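Local coordinates for protein single-stranded-DNA-specific exonuclease RecJ (Thermus thermophilus, PDB 2ZXR) that degrades single-stranded DNA in the 5' to 3' direction, using divalent metal ions, preferably magnesium, and has no detectable activity on single-stranded RNA, at residues Pro48-Leu53 and Asn229-Lys234. Sequence-based numbering, arbitrary orientation.
Sequences PPLALL and NRALVK
Ala231 CB is the point on which the extended segment Pro48-Leu53 closes against the helical turn Asn229-Lys234. Three consecutive residues line the loop side of this methyl. Pro48 CG lies 3.6 Å from Ala231 CB and Pro48 O 3.5 Å from it; Pro49 O reaches the same CB at 3.9 Å, and Leu50 CB adds a looser apolar touch. With so small a side chain facing the loop, the backbones come close, Leu50 CA to Ala231 CA measuring 5.3 Å. The proline ring also meets the aliphatic part of Arg230, whose chain crosses it at about a right angle; Pro48 CD is 3.6 Å from Arg230 CD. A bend at chi3 (-88°) then turns the guanidinium off this path, and NH1 is held by the carbonyl oxygens of Leu46 and Leu449. On the other flank Leu50, its CG anti to the backbone N (chi1 178°), extends CD1 to 3.9 Å from Leu232 CA. On the open side the exposed Pro49 ring turns from the helix, Pro49 CD coming no nearer than 5.9 Å, to Ala231 CB. The Leu232 side chain is about 8 Å from that of Asp84, a manganese ligand, so the contact lies near the metal site without reaching it. It carries the connection between helices 29-37 and 60-70 across helix 227-239, with Leu50 against Trp196 of helix 187-201, while Leu232 also touches Phe192 of that helix and Ala214 and Thr218 of helix 211-220.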
# COMPACT_ATOMS: atom_id res chain seq x y z
N PRO A 48 9.48 -2.28 -16.12
CA PRO A 48 10.56 -1.33 -16.35
C PRO A 48 11.87 -2.09 -16.54
O PRO A 48 12.03 -3.25 -16.10
CB PRO A 48 10.53 -0.47 -15.09
CG PRO A 48 10.03 -1.41 -14.03
CD PRO A 48 8.94 -2.17 -14.75
N PRO A 49 12.82 -1.46 -17.25
CA PRO A 49 14.12 -2.12 -17.46
C PRO A 49 14.94 -2.01 -16.18
O PRO A 49 14.89 -0.99 -15.50
CB PRO A 49 14.73 -1.29 -18.58
CG PRO A 49 14.28 0.12 -18.21
CD PRO A 49 12.79 -0.13 -17.89
N LEU A 50 15.66 -3.07 -15.83
CA LEU A 50 16.52 -3.00 -14.66
C LEU A 50 17.81 -2.45 -15.25
O LEU A 50 18.46 -3.12 -16.07
CB LEU A 50 16.78 -4.39 -14.08
CG LEU A 50 17.73 -4.37 -12.88
CD1 LEU A 50 17.17 -3.45 -11.79
CD2 LEU A 50 17.89 -5.80 -12.36
N ALA A 51 18.18 -1.24 -14.88
CA ALA A 51 19.38 -0.64 -15.42
C ALA A 51 20.28 -0.07 -14.34
O ALA A 51 19.89 0.04 -13.17
CB ALA A 51 18.98 0.47 -16.41
N LEU A 52 21.49 0.29 -14.73
CA LEU A 52 22.43 0.88 -13.79
C LEU A 52 22.11 2.37 -13.68
O LEU A 52 22.42 3.14 -14.60
CB LEU A 52 23.87 0.69 -14.28
CG LEU A 52 25.01 1.32 -13.48
CD1 LEU A 52 25.02 0.78 -12.06
CD2 LEU A 52 26.34 1.03 -14.16
N LEU A 53 21.48 2.78 -12.58
CA LEU A 53 21.11 4.18 -12.34
C LEU A 53 22.36 5.02 -12.16
O LEU A 53 23.29 4.60 -11.50
CB LEU A 53 20.25 4.32 -11.09
CG LEU A 53 18.90 3.61 -11.03
CD1 LEU A 53 18.28 3.81 -9.66
CD2 LEU A 53 18.00 4.18 -12.11
N ASN A 229 13.01 0.28 -8.42
CA ASN A 229 12.74 -0.66 -7.32
C ASN A 229 11.77 -1.76 -7.79
O ASN A 229 11.96 -2.90 -7.43
CB ASN A 229 12.17 0.06 -6.08
CG ASN A 229 13.24 0.74 -5.24
OD1 ASN A 229 14.44 0.40 -5.30
ND2 ASN A 229 12.82 1.68 -4.41
N ARG A 230 10.76 -1.44 -8.59
CA ARG A 230 9.84 -2.49 -9.09
C ARG A 230 10.60 -3.50 -9.95
O ARG A 230 10.38 -4.70 -9.85
CB ARG A 230 8.69 -1.93 -9.96
CG ARG A 230 8.02 -3.03 -10.88
CD ARG A 230 6.85 -2.54 -11.83
NE ARG A 230 5.67 -2.67 -11.02
CZ ARG A 230 4.66 -3.50 -11.19
NH1 ARG A 230 4.56 -4.36 -12.20
NH2 ARG A 230 3.79 -3.56 -10.20
N ALA A 231 11.47 -3.00 -10.82
CA ALA A 231 12.21 -3.88 -11.70
C ALA A 231 13.17 -4.78 -10.91
O ALA A 231 13.33 -5.96 -11.22
CB ALA A 231 13.00 -3.06 -12.72
N LEU A 232 13.80 -4.20 -9.88
CA LEU A 232 14.75 -4.95 -9.08
C LEU A 232 14.05 -6.07 -8.34
O LEU A 232 14.52 -7.23 -8.34
CB LEU A 232 15.47 -4.03 -8.08
CG LEU A 232 16.43 -4.78 -7.14
CD1 LEU A 232 17.69 -5.23 -7.92
CD2 LEU A 232 16.82 -3.90 -6.01
N VAL A 233 12.92 -5.74 -7.72
CA VAL A 233 12.16 -6.73 -6.97
C VAL A 233 11.63 -7.85 -7.90
O VAL A 233 11.70 -9.02 -7.56
CB VAL A 233 11.02 -6.02 -6.16
CG1 VAL A 233 10.01 -7.03 -5.62
CG2 VAL A 233 11.69 -5.25 -4.97
N LYS A 234 11.12 -7.50 -9.07
CA LYS A 234 10.63 -8.55 -9.96
C LYS A 234 11.78 -9.52 -10.27
O LYS A 234 11.62 -10.73 -10.18
CB LYS A 234 10.08 -7.94 -11.26
CG LYS A 234 8.76 -7.14 -11.06
CD LYS A 234 8.40 -6.31 -12.34
CE LYS A 234 7.50 -7.08 -13.29
NZ LYS A 234 6.04 -6.80 -12.97